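Local coordinates for protein succinylglutamate desuccinylase (Vibrio parahaemolyticus, PDB 2BCO) that probably hydrolyses N-succinylglutamate to succinate and glutamate, the last step of arginine degradation by the AST pathway, using one zinc ion per subunit, at residues Q8-D13 with G40-I45; T12-V17 with A96-T101; I58-H63 with A68-V73; S75-I80 with C91-A96; M218-V223 with T235-A240. All coordinates share one frame; numbering follows the deposited sequence.

Interaction 1 of 5, residues Q8-D13 with G40-I45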
# COMPACT_ATOMS: atom_id res chain seq x y z
N GLN A 8 -8.86 3.73 24.52
CA GLN A 8 -7.66 2.94 24.78
C GLN A 8 -6.57 3.25 23.75
O GLN A 8 -5.44 3.56 24.12
CB GLN A 8 -8.01 1.45 24.78
CG GLN A 8 -6.86 0.53 25.19
CD GLN A 8 -7.35 -0.76 25.83
OE1 GLN A 8 -8.25 -1.42 25.30
NE2 GLN A 8 -6.76 -1.12 26.95
N SER A 9 -6.92 3.17 22.46
CA SER A 9 -5.99 3.47 21.37
C SER A 9 -6.74 3.57 20.05
O SER A 9 -7.90 3.18 19.95
CB SER A 9 -4.90 2.39 21.26
OG SER A 9 -5.43 1.20 20.71
N PHE A 10 -6.06 4.09 19.03
CA PHE A 10 -6.69 4.24 17.72
C PHE A 10 -7.18 2.90 17.16
O PHE A 10 -8.32 2.79 16.71
CB PHE A 10 -5.69 4.89 16.76
CG PHE A 10 -6.25 5.17 15.39
CD1 PHE A 10 -7.50 5.75 15.22
CD2 PHE A 10 -5.50 4.88 14.25
CE1 PHE A 10 -7.99 6.05 13.95
CE2 PHE A 10 -5.98 5.17 12.97
CZ PHE A 10 -7.23 5.76 12.83
N LEU A 11 -6.32 1.89 17.19
CA LEU A 11 -6.67 0.58 16.67
C LEU A 11 -7.67 -0.19 17.55
O LEU A 11 -8.54 -0.89 17.03
CB LEU A 11 -5.41 -0.26 16.48
CG LEU A 11 -5.59 -1.73 16.07
CD1 LEU A 11 -6.36 -1.81 14.78
CD2 LEU A 11 -4.22 -2.38 15.93
N THR A 12 -7.55 -0.07 18.87
CA THR A 12 -8.47 -0.77 19.76
C THR A 12 -9.86 -0.15 19.69
O THR A 12 -10.86 -0.87 19.59
CB THR A 12 -7.97 -0.77 21.21
OG1 THR A 12 -6.73 -1.49 21.28
CG2 THR A 12 -8.98 -1.46 22.12
N ASP A 13 -9.95 1.17 19.75
CA ASP A 13 -11.25 1.82 19.67
C ASP A 13 -11.90 1.49 18.33
O ASP A 13 -13.09 1.18 18.28
CB ASP A 13 -11.12 3.34 19.79
CG ASP A 13 -10.87 3.80 21.22
OD1 ASP A 13 -11.20 4.97 21.51
OD2 ASP A 13 -10.34 3.02 22.03
N GLY A 40 -11.94 4.99 12.52
CA GLY A 40 -10.77 4.65 11.73
C GLY A 40 -10.23 5.74 10.83
O GLY A 40 -9.45 5.45 9.93
N VAL A 41 -10.63 6.98 11.05
CA VAL A 41 -10.16 8.08 10.23
C VAL A 41 -9.62 9.15 11.17
O VAL A 41 -10.38 9.79 11.90
CB VAL A 41 -11.30 8.64 9.36
CG1 VAL A 41 -10.79 9.75 8.46
CG2 VAL A 41 -11.90 7.50 8.52
N LEU A 42 -8.31 9.33 11.17
CA LEU A 42 -7.69 10.30 12.07
C LEU A 42 -6.78 11.24 11.29
O LEU A 42 -5.85 10.79 10.63
CB LEU A 42 -6.86 9.57 13.13
CG LEU A 42 -6.61 10.17 14.53
CD1 LEU A 42 -5.18 9.83 14.98
CD2 LEU A 42 -6.80 11.68 14.53
N GLU A 43 -7.05 12.54 11.36
CA GLU A 43 -6.18 13.49 10.68
C GLU A 43 -5.24 14.10 11.71
O GLU A 43 -5.63 14.35 12.85
CB GLU A 43 -6.99 14.60 10.02
CG GLU A 43 -6.14 15.47 9.11
CD GLU A 43 -6.96 16.47 8.32
OE1 GLU A 43 -7.93 16.04 7.65
OE2 GLU A 43 -6.63 17.67 8.37
N VAL A 44 -4.00 14.32 11.31
CA VAL A 44 -3.01 14.92 12.21
C VAL A 44 -2.43 16.11 11.47
O VAL A 44 -1.84 15.97 10.39
CB VAL A 44 -1.90 13.90 12.57
CG1 VAL A 44 -0.94 14.50 13.57
CG2 VAL A 44 -2.53 12.64 13.15
N ILE A 45 -2.61 17.30 12.04
CA ILE A 45 -2.11 18.53 11.44
C ILE A 45 -0.97 19.10 12.28
O ILE A 45 -1.06 19.15 13.50
CB ILE A 45 -3.24 19.58 11.34
CG1 ILE A 45 -4.40 19.02 10.50
CG2 ILE A 45 -2.70 20.88 10.74
CD1 ILE A 45 -5.59 19.96 10.39
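A chi1 of -177°, which sets CG trans to the main-chain nitrogen, sends the Phe-10 ring out from the first turn of helix 10-15 towards strand 41-45, where Leu-42, its own CG also turned away from the backbone N (chi1 -152°), meets it with the base of its side chain. The leading atom of the ring is CZ, which comes to 3.6 Å from the carbonyl carbon of Gly-40. That peptide lies at the ring's edge, near its plane, and Val-41 N follows there, 4.0 Å from Phe-10 CZ. Beside it, Phe-10 CE1 rests 3.8 Å from Leu-42 CB; the side chains slant across each other, and the contact is with the CB methylene, not the leucine methyls. The two segments share no hydrogen bond; they meet by van der Waals packing, ring edge against peptide and ring carbon against methylene.

The turn that carries Phe-10 is held by polar bonds. Ser-9, the N-cap residue, hydrogen-bonds through OG to Thr-12 OG1 at 3.0 Å. Asp-74 OD1 bonds to Ser-9 OG and Leu-11 N, tying the turn to helix 68-81. Asp-13 folds back so that OD2 accepts from Gln-8 N at 3.0 Å, on the syn side of the carboxylate. The Phe-10 ring also packs on Ile-77 of helix 68-81, Leu-36 of strand 33-38, and Phe-93 and Ile-95 of strand 90-95, which pairs antiparallel with 41-45.

Interaction 2 of 5, residues T12-V17 with A96-T101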
# COMPACT_ATOMS: atom_id res chain seq x y z
N THR A 12 -7.55 -0.07 18.87
CA THR A 12 -8.47 -0.77 19.76
C THR A 12 -9.86 -0.15 19.69
O THR A 12 -10.86 -0.87 19.59
CB THR A 12 -7.97 -0.77 21.21
OG1 THR A 12 -6.73 -1.49 21.28
CG2 THR A 12 -8.98 -1.46 22.12
N ASP A 13 -9.95 1.17 19.75
CA ASP A 13 -11.25 1.82 19.67
C ASP A 13 -11.90 1.49 18.33
O ASP A 13 -13.09 1.18 18.28
CB ASP A 13 -11.12 3.34 19.79
CG ASP A 13 -10.87 3.80 21.22
OD1 ASP A 13 -11.20 4.97 21.51
OD2 ASP A 13 -10.34 3.02 22.03
N THR A 14 -11.12 1.56 17.26
CA THR A 14 -11.63 1.27 15.93
C THR A 14 -12.23 -0.12 15.87
O THR A 14 -13.26 -0.34 15.23
CB THR A 14 -10.51 1.38 14.86
OG1 THR A 14 -10.05 2.74 14.77
CG2 THR A 14 -11.03 0.96 13.50
N LEU A 15 -11.60 -1.07 16.56
CA LEU A 15 -12.08 -2.45 16.56
C LEU A 15 -13.30 -2.70 17.45
O LEU A 15 -13.97 -3.71 17.31
CB LEU A 15 -10.94 -3.40 16.95
CG LEU A 15 -10.20 -4.03 15.76
CD1 LEU A 15 -10.04 -3.01 14.64
CD2 LEU A 15 -8.84 -4.56 16.20
N ASP A 16 -13.59 -1.77 18.36
CA ASP A 16 -14.74 -1.91 19.25
C ASP A 16 -15.95 -1.17 18.70
O ASP A 16 -15.96 0.06 18.62
CB ASP A 16 -14.40 -1.39 20.65
CG ASP A 16 -15.56 -1.53 21.62
OD1 ASP A 16 -16.29 -2.54 21.55
OD2 ASP A 16 -15.74 -0.63 22.47
N VAL A 17 -16.98 -1.93 18.34
CA VAL A 17 -18.20 -1.35 17.78
C VAL A 17 -18.99 -0.47 18.74
O VAL A 17 -19.73 0.42 18.32
CB VAL A 17 -19.13 -2.46 17.25
CG1 VAL A 17 -20.27 -1.84 16.46
CG2 VAL A 17 -18.35 -3.43 16.39
N ALA A 96 -9.04 1.14 7.25
CA ALA A 96 -10.18 0.85 6.42
C ALA A 96 -10.71 -0.53 6.76
O ALA A 96 -9.94 -1.42 7.09
CB ALA A 96 -9.78 0.91 4.95
N HIS A 97 -12.02 -0.71 6.71
CA HIS A 97 -12.59 -2.03 6.96
C HIS A 97 -12.37 -2.76 8.29
O HIS A 97 -11.99 -3.93 8.31
CB HIS A 97 -12.15 -2.97 5.85
CG HIS A 97 -13.24 -3.84 5.34
ND1 HIS A 97 -14.47 -3.92 5.96
CD2 HIS A 97 -13.31 -4.65 4.26
CE1 HIS A 97 -15.25 -4.74 5.28
NE2 HIS A 97 -14.57 -5.20 4.24
N PRO A 98 -12.63 -2.09 9.42
CA PRO A 98 -12.42 -2.77 10.70
C PRO A 98 -13.31 -4.02 10.89
O PRO A 98 -12.96 -4.93 11.65
CB PRO A 98 -12.72 -1.68 11.73
CG PRO A 98 -13.72 -0.82 11.01
CD PRO A 98 -13.13 -0.72 9.63
N GLU A 99 -14.44 -4.08 10.20
CA GLU A 99 -15.31 -5.23 10.35
C GLU A 99 -14.62 -6.49 9.86
O GLU A 99 -14.79 -7.56 10.43
CB GLU A 99 -16.63 -5.01 9.61
CG GLU A 99 -17.62 -6.15 9.79
CD GLU A 99 -18.98 -5.85 9.18
OE1 GLU A 99 -19.86 -6.73 9.24
OE2 GLU A 99 -19.17 -4.73 8.65
N SER A 100 -13.82 -6.37 8.80
CA SER A 100 -13.12 -7.52 8.24
C SER A 100 -11.92 -7.91 9.11
O SER A 100 -11.49 -9.07 9.10
CB SER A 100 -12.68 -7.22 6.81
OG SER A 100 -12.19 -8.39 6.18
N THR A 101 -11.37 -6.95 9.85
CA THR A 101 -10.24 -7.24 10.72
C THR A 101 -10.76 -8.08 11.88
O THR A 101 -10.03 -8.88 12.46
CB THR A 101 -9.61 -5.94 11.26
OG1 THR A 101 -9.20 -5.12 10.17
CG2 THR A 101 -8.40 -6.25 12.12
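Thr-14 and Leu-15, at the end of helix 10-15, meet the ring of Pro-98 through carbon atoms. Closest is Thr-14 CG2, 3.6 Å from Pro-98 CB and 4.1 Å from Pro-98 CG, the two side chains crossing at about a right angle. Leu-15 adds a looser touch: its CD1 reaches Pro-98 CB at 4.2 Å and Thr-101 CG2 at 4.4 Å, lying between the proline and the threonine one turn further along. The methyl of Thr-14 is available for this packing because chi1 of -65° sets CG2 anti to the backbone N and leaves OG1 beside that nitrogen.

The contact is a junction of two short helices by their ends: the last turn of helix 10-15, where Asp-16 is the first residue to leave helical geometry, is set against the first turn of helix 98-102, which follows strand 90-95 of the catalytic domain. Pro-98 is the first residue of that helix, directly after the N-cap residue His-97.

No hydrogen bond crosses between the segments; their polar atoms pair with other residues. Thr-14 OG1 bonds to Phe-10 O, one turn back in its own helix, while Thr-14 O receives NH1 of Arg-39, a residue that also touches Pro-98. Thr-101 OG1 pairs with Gly-64 O, in the chain between the zinc ligands His-63 and Glu-66, and the Thr-101 side chain lies about 11 Å from the zinc ion.

Interaction 3 of 5, residues I58-H63 with A68-V73. With ZN (zinc ion), chain C.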
# COMPACT_ATOMS: atom_id res chain seq x y z
N ILE A 58 -1.92 7.82 5.15
CA ILE A 58 -1.31 6.57 5.55
C ILE A 58 -2.45 5.61 5.85
O ILE A 58 -3.06 5.68 6.91
CB ILE A 58 -0.42 6.76 6.79
CG1 ILE A 58 0.64 7.84 6.51
CG2 ILE A 58 0.25 5.44 7.17
CD1 ILE A 58 1.35 8.36 7.76
N SER A 59 -2.76 4.73 4.92
CA SER A 59 -3.84 3.79 5.13
C SER A 59 -3.36 2.37 5.38
O SER A 59 -2.30 1.95 4.91
CB SER A 59 -4.83 3.82 3.95
OG SER A 59 -4.21 3.48 2.72
N CYS A 60 -4.15 1.64 6.15
CA CYS A 60 -3.84 0.26 6.44
C CYS A 60 -5.16 -0.48 6.57
O CYS A 60 -6.22 0.15 6.70
CB CYS A 60 -3.05 0.15 7.75
SG CYS A 60 -3.93 0.76 9.17
N GLY A 61 -5.10 -1.80 6.50
CA GLY A 61 -6.32 -2.57 6.64
C GLY A 61 -7.29 -2.61 5.47
O GLY A 61 -8.45 -2.96 5.69
N ILE A 62 -6.87 -2.25 4.26
CA ILE A 62 -7.76 -2.32 3.10
C ILE A 62 -8.24 -3.78 3.08
O ILE A 62 -9.38 -4.07 2.72
CB ILE A 62 -7.00 -1.98 1.78
CG1 ILE A 62 -6.93 -0.46 1.61
CG2 ILE A 62 -7.71 -2.61 0.56
CD1 ILE A 62 -8.30 0.22 1.57
N HIS A 63 -7.34 -4.66 3.49
CA HIS A 63 -7.58 -6.10 3.62
C HIS A 63 -7.53 -6.31 5.14
O HIS A 63 -6.54 -5.98 5.78
CB HIS A 63 -6.47 -6.89 2.92
CG HIS A 63 -6.56 -6.84 1.42
ND1 HIS A 63 -5.48 -7.03 0.60
CD2 HIS A 63 -7.62 -6.62 0.60
CE1 HIS A 63 -5.86 -6.94 -0.66
NE2 HIS A 63 -7.16 -6.70 -0.69
N ALA A 68 -0.06 -6.20 10.85
CA ALA A 68 1.22 -5.58 11.19
C ALA A 68 1.25 -4.05 11.00
O ALA A 68 1.62 -3.31 11.91
CB ALA A 68 2.36 -6.24 10.41
N PRO A 69 0.87 -3.56 9.81
CA PRO A 69 0.90 -2.10 9.62
C PRO A 69 -0.06 -1.38 10.56
O PRO A 69 0.20 -0.24 10.97
CB PRO A 69 0.53 -1.93 8.15
CG PRO A 69 0.99 -3.21 7.53
CD PRO A 69 0.55 -4.24 8.55
N MSE A 70 -1.17 -2.03 10.87
CA MSE A 70 -2.17 -1.45 11.76
C MSE A 70 -1.52 -1.23 13.13
O MSE A 70 -1.74 -0.20 13.77
CB MSE A 70 -3.38 -2.38 11.90
CG MSE A 70 -3.98 -2.81 10.56
SE MSE A 70 -5.60 -3.89 10.71
CE MSE A 70 -5.30 -4.64 12.48
N GLU A 71 -0.72 -2.20 13.56
CA GLU A 71 -0.02 -2.11 14.84
C GLU A 71 0.99 -0.97 14.80
O GLU A 71 1.11 -0.21 15.76
CB GLU A 71 0.71 -3.42 15.18
CG GLU A 71 -0.17 -4.65 15.34
CD GLU A 71 0.44 -5.69 16.31
OE1 GLU A 71 0.65 -6.86 15.90
OE2 GLU A 71 0.70 -5.31 17.47
N LEU A 72 1.71 -0.84 13.69
CA LEU A 72 2.71 0.24 13.54
C LEU A 72 2.01 1.59 13.58
O LEU A 72 2.48 2.52 14.24
CB LEU A 72 3.48 0.10 12.22
CG LEU A 72 4.34 -1.15 12.07
CD1 LEU A 72 5.17 -1.04 10.80
CD2 LEU A 72 5.25 -1.32 13.31
N VAL A 73 0.90 1.70 12.87
CA VAL A 73 0.13 2.94 12.85
C VAL A 73 -0.37 3.23 14.26
O VAL A 73 -0.31 4.36 14.72
CB VAL A 73 -1.09 2.84 11.88
CG1 VAL A 73 -2.02 4.03 12.08
CG2 VAL A 73 -0.60 2.80 10.43
ZN ZN C . -3.23 -6.40 0.97
O HOH W 1 -1.87 -8.08 -0.41
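Cys-60 points from the end of strand 55-60 into the first turns of helix 68-81, the opening half of a beta-alpha-beta unit that strand 90-95 completes in the zinc-dependent catalytic domain. Strand and helix run obliquely, with 137° between their directions, and the axes of the short segments approach to 8.4 Å.

The packing is mainly between apolar side chains. Cys-60 SG occupies the position between backbone N and carbonyl carbon (chi1 61°), which turns it against the helix: it lies 3.8 Å from Met-70 CG and 4.1 Å from Val-73 CG2, one helical turn apart. Met-70 is a selenomethionine, and its CG methylene and its CA lie equally close to the sulfur. On the Pro-69 side, Cys-60 CB comes 4.2 Å from Pro-69 CB. Earlier in the strand, Ile-58 CG2 faces the same Val-73 CG2 at 4.3 Å, so one valine methyl serves two strand residues. Gly-61 takes a positive phi, and the chain turns out of the strand there toward the metal.

Polar and metal bonds belong to other atoms of the strand and loop. Ser-59, on the opposite side of the strand from Cys-60, hydrogen-bonds through OG to Asp-153 and His-151. His-63 NE2 bonds to Asn-111 OD1, which, together with the zinc bond at ND1, probably helps fix the rotation of the ring. Glu-66 and His-155 complete the protein ligands of the zinc ion, and a water molecule is also bound, lying in the plane of the His-63 ring at its edge. The metal is held by His-63 ND1 at 2.4 Å.

Interaction 4 of 5, residues S75-I80 with C91-A96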
# COMPACT_ATOMS: atom_id res chain seq x y z
N SER A 75 0.95 2.50 17.13
CA SER A 75 2.04 2.98 17.99
C SER A 75 2.47 4.39 17.60
O SER A 75 2.92 5.17 18.45
CB SER A 75 3.24 2.03 17.91
OG SER A 75 2.87 0.72 18.31
N ILE A 76 2.35 4.73 16.32
CA ILE A 76 2.70 6.07 15.86
C ILE A 76 1.68 7.07 16.41
O ILE A 76 2.05 8.16 16.86
CB ILE A 76 2.76 6.13 14.30
CG1 ILE A 76 4.09 5.53 13.83
CG2 ILE A 76 2.61 7.56 13.79
CD1 ILE A 76 4.18 5.28 12.36
N ILE A 77 0.41 6.69 16.41
CA ILE A 77 -0.64 7.56 16.94
C ILE A 77 -0.38 7.77 18.43
O ILE A 77 -0.46 8.89 18.94
CB ILE A 77 -2.05 6.92 16.77
CG1 ILE A 77 -2.35 6.64 15.29
CG2 ILE A 77 -3.10 7.83 17.39
CD1 ILE A 77 -2.36 7.86 14.43
N LYS A 78 -0.06 6.69 19.13
CA LYS A 78 0.21 6.76 20.55
C LYS A 78 1.39 7.67 20.87
O LYS A 78 1.37 8.41 21.85
CB LYS A 78 0.46 5.35 21.10
CG LYS A 78 0.63 5.27 22.61
CD LYS A 78 0.70 3.82 23.07
CE LYS A 78 -0.58 3.06 22.70
NZ LYS A 78 -0.53 1.63 23.09
N ASP A 79 2.43 7.62 20.03
CA ASP A 79 3.61 8.45 20.26
C ASP A 79 3.36 9.91 19.90
O ASP A 79 3.91 10.81 20.53
CB ASP A 79 4.82 7.90 19.48
CG ASP A 79 5.33 6.58 20.05
OD1 ASP A 79 4.95 6.24 21.19
OD2 ASP A 79 6.11 5.89 19.36
N ILE A 80 2.54 10.15 18.89
CA ILE A 80 2.22 11.51 18.49
C ILE A 80 1.39 12.17 19.60
O ILE A 80 1.57 13.35 19.91
CB ILE A 80 1.40 11.55 17.18
CG1 ILE A 80 2.28 11.10 16.00
CG2 ILE A 80 0.85 12.95 16.95
CD1 ILE A 80 1.53 11.00 14.70
N CYS A 91 -1.09 14.55 8.13
CA CYS A 91 -1.37 13.15 7.83
C CYS A 91 -2.83 12.77 8.00
O CYS A 91 -3.57 13.40 8.75
CB CYS A 91 -0.54 12.23 8.73
SG CYS A 91 1.24 12.56 8.80
N LEU A 92 -3.23 11.72 7.29
CA LEU A 92 -4.58 11.20 7.39
C LEU A 92 -4.41 9.70 7.60
O LEU A 92 -4.08 8.98 6.65
CB LEU A 92 -5.38 11.45 6.11
CG LEU A 92 -6.83 10.96 6.20
CD1 LEU A 92 -7.57 11.78 7.23
CD2 LEU A 92 -7.52 11.05 4.86
N PHE A 93 -4.60 9.24 8.84
CA PHE A 93 -4.46 7.82 9.16
C PHE A 93 -5.77 7.11 8.97
O PHE A 93 -6.82 7.54 9.46
CB PHE A 93 -3.98 7.62 10.61
CG PHE A 93 -2.56 8.09 10.85
CD1 PHE A 93 -2.29 9.40 11.19
CD2 PHE A 93 -1.49 7.21 10.71
CE1 PHE A 93 -0.97 9.85 11.39
CE2 PHE A 93 -0.17 7.64 10.90
CZ PHE A 93 0.09 8.96 11.24
N ILE A 94 -5.72 6.00 8.25
CA ILE A 94 -6.93 5.27 7.98
C ILE A 94 -6.82 3.79 8.30
O ILE A 94 -5.83 3.14 7.96
CB ILE A 94 -7.32 5.43 6.48
CG1 ILE A 94 -7.57 6.90 6.15
CG2 ILE A 94 -8.57 4.60 6.17
CD1 ILE A 94 -7.89 7.14 4.68
N ILE A 95 -7.82 3.28 9.00
CA ILE A 95 -7.91 1.86 9.27
C ILE A 95 -9.19 1.57 8.49
O ILE A 95 -10.29 1.79 8.99
CB ILE A 95 -8.15 1.54 10.76
CG1 ILE A 95 -6.92 1.89 11.59
CG2 ILE A 95 -8.48 0.06 10.93
CD1 ILE A 95 -7.14 1.76 13.07
N ALA A 96 -9.04 1.14 7.25
CA ALA A 96 -10.18 0.85 6.42
C ALA A 96 -10.71 -0.53 6.76
O ALA A 96 -9.94 -1.42 7.09
CB ALA A 96 -9.78 0.91 4.95
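Ile-77 CD1 sits over one face of the Phe-93 ring, 3.6 Å from the ring centroid and only 15° off its normal, a CH-pi contact. The methyl is displaced a little toward the rim, nearest to CD1 and CG of the ring. Ile-76 CG2 meets the far end of the ring instead, 3.8 Å from Phe-93 CZ, its side chain crossing the aromatic at about a right angle. A more distant touch comes from Ile-80, whose CD1 is 4.3 Å from Phe-93 CZ.

Two torsions explain the Ile-77 position: with chi1 and chi2 both near -60°, the side chain folds round until its terminal methyl lies on the ring. This is the second half of the beta-alpha-beta crossover, helix 68-81 resting on strand 90-95 at 137° between their directions; Phe-93 from the strand and the three isoleucines from the helix fill the 11.3 Å between the axes of the short segments.

Further out, Val-73 and Ile-58 also pack on the Phe-93 ring, and Leu-42 packs on Ile-77. Backbone hydrogen bonding of Phe-93 with Leu-42 joins strand 90-95 to the antiparallel strand 41-45, while Ile-76 is also touched by Asp-238, Leu-241 and Arg-242 of helix 235-245.

Interaction 5 of 5, residues M218-V223 with T235-A240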
# COMPACT_ATOMS: atom_id res chain seq x y z
N MSE A 218 2.31 -0.90 -0.30
CA MSE A 218 3.47 -1.54 0.30
C MSE A 218 3.16 -2.88 0.97
O MSE A 218 2.29 -2.97 1.84
CB MSE A 218 4.12 -0.57 1.30
CG MSE A 218 4.52 0.77 0.67
SE MSE A 218 5.22 2.09 1.90
CE MSE A 218 7.08 1.59 1.80
N GLU A 219 3.87 -3.92 0.56
CA GLU A 219 3.70 -5.26 1.12
C GLU A 219 4.70 -5.43 2.28
O GLU A 219 5.88 -5.72 2.06
CB GLU A 219 3.98 -6.32 0.06
CG GLU A 219 3.19 -6.17 -1.23
CD GLU A 219 1.69 -6.35 -1.06
OE1 GLU A 219 1.26 -7.24 -0.30
OE2 GLU A 219 0.93 -5.61 -1.71
N LEU A 220 4.21 -5.24 3.50
CA LEU A 220 5.01 -5.33 4.71
C LEU A 220 4.85 -6.66 5.43
O LEU A 220 3.93 -6.85 6.23
CB LEU A 220 4.62 -4.21 5.68
CG LEU A 220 5.09 -2.78 5.41
CD1 LEU A 220 5.26 -2.54 3.93
CD2 LEU A 220 4.11 -1.80 6.03
N GLY A 221 5.74 -7.59 5.14
CA GLY A 221 5.66 -8.88 5.80
C GLY A 221 4.49 -9.72 5.35
O GLY A 221 3.97 -9.55 4.25
N ARG A 222 4.10 -10.65 6.21
CA ARG A 222 3.01 -11.59 5.94
C ARG A 222 1.86 -11.33 6.90
O ARG A 222 2.01 -10.58 7.86
CB ARG A 222 3.53 -13.02 6.16
CG ARG A 222 4.73 -13.38 5.30
CD ARG A 222 4.28 -13.80 3.92
NE ARG A 222 3.64 -15.11 3.95
CZ ARG A 222 4.29 -16.26 4.10
NH1 ARG A 222 5.62 -16.26 4.21
NH2 ARG A 222 3.63 -17.40 4.13
N VAL A 223 0.71 -11.95 6.63
CA VAL A 223 -0.45 -11.78 7.49
C VAL A 223 -0.32 -12.61 8.78
O VAL A 223 0.19 -13.73 8.76
CB VAL A 223 -1.77 -12.18 6.77
CG1 VAL A 223 -1.80 -11.61 5.37
CG2 VAL A 223 -1.92 -13.68 6.73
N THR A 235 11.13 -2.86 11.55
CA THR A 235 11.76 -1.74 12.23
C THR A 235 12.32 -0.67 11.28
O THR A 235 12.10 0.52 11.49
CB THR A 235 12.90 -2.24 13.16
OG1 THR A 235 12.34 -3.14 14.13
CG2 THR A 235 13.59 -1.08 13.86
N ALA A 236 13.03 -1.08 10.24
CA ALA A 236 13.61 -0.13 9.30
C ALA A 236 12.51 0.68 8.61
O ALA A 236 12.61 1.89 8.46
CB ALA A 236 14.46 -0.86 8.26
N PHE A 237 11.45 0.01 8.19
CA PHE A 237 10.36 0.71 7.56
C PHE A 237 9.71 1.72 8.51
O PHE A 237 9.47 2.87 8.15
CB PHE A 237 9.28 -0.26 7.08
CG PHE A 237 7.97 0.40 6.79
CD1 PHE A 237 7.76 1.05 5.58
CD2 PHE A 237 6.96 0.43 7.75
CE1 PHE A 237 6.56 1.72 5.33
CE2 PHE A 237 5.76 1.10 7.51
CZ PHE A 237 5.57 1.74 6.30
N ASP A 238 9.40 1.26 9.72
CA ASP A 238 8.74 2.10 10.72
C ASP A 238 9.52 3.37 11.06
O ASP A 238 8.92 4.43 11.28
CB ASP A 238 8.49 1.28 11.99
CG ASP A 238 7.80 2.09 13.07
OD1 ASP A 238 6.66 2.53 12.86
OD2 ASP A 238 8.40 2.27 14.14
N LEU A 239 10.84 3.25 11.12
CA LEU A 239 11.73 4.36 11.43
C LEU A 239 11.72 5.34 10.25
O LEU A 239 11.68 6.55 10.43
CB LEU A 239 13.15 3.84 11.66
CG LEU A 239 14.09 4.64 12.56
CD1 LEU A 239 15.41 3.89 12.69
CD2 LEU A 239 14.33 6.02 12.00
N ALA A 240 11.75 4.79 9.04
CA ALA A 240 11.73 5.61 7.84
C ALA A 240 10.38 6.35 7.79
O ALA A 240 10.33 7.51 7.43
CB ALA A 240 11.92 4.75 6.60
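Strand 214-220, which carries the predicted active-site residue Glu-219, is covered by helix 235-245 through Met-218 and Leu-220, the residues on either side of Glu-219 in sequence. Both send their side chains to one aromatic, Phe-237 of the helix, from different directions.

Leu-220 comes over a face: its CD2 stands 4.0 Å from the centroid of the Phe-237 ring and 23° off the normal, a CH-pi contact shifted toward the CE2 and CZ rim. The two side chains cross at about a right angle. Met-218, a selenomethionine, comes instead to the edge, with CE 3.6 Å from Phe-237 CE1 and near the ring plane. Its chain is extended at chi2 and then bends at the selenium (chi3 90°), which brings the methyl round to the ring. The selenium itself is 5.0 Å from the Phe-237 ring centroid and lies obliquely, in a Met-aromatic contact. For its part, Phe-237 has CG anti to the backbone N (chi1 163°), which directs the ring from the helix to the strand.

Phe-184 of helix 179-188 touches both Met-218 and Phe-237, Leu-154 of strand 149-157 does the same, and Leu-72 of helix 68-81 adds to the packing on Phe-237. No hydrogen bond crosses between the two segments. The contact therefore relies on dispersion and weak CH-pi attraction among buried groups, consistent with an apolar backing behind the strand that carries the predicted active-site residue.

In the fold
Interactions 3 and 4 share helix 68-81 and lie 9 Å apart between centres; their strands, 55-60 and 90-95, pair in parallel through Cys-60 N to Ile-94 O, 2.9 Å. Interaction 1 adds strand 41-45 beyond 90-95, with Leu-42 CD1 3.5 Å from Ile-77 CD1 of interaction 4. Interactions 1 and 2 both use helix 10-15, and interaction 2 reaches back to interaction 3 where Thr-101 CG2 lies 3.5 Å from Met-70 CE. On the other flank, interaction 5 meets interaction 3 through Leu-220 CD2 and Pro-69 CG, 3.7 Å apart. Interaction 3 holds the zinc ligand His-63 and interaction 5 the predicted catalytic Glu-219, while interactions 1 and 4 lie away from the site.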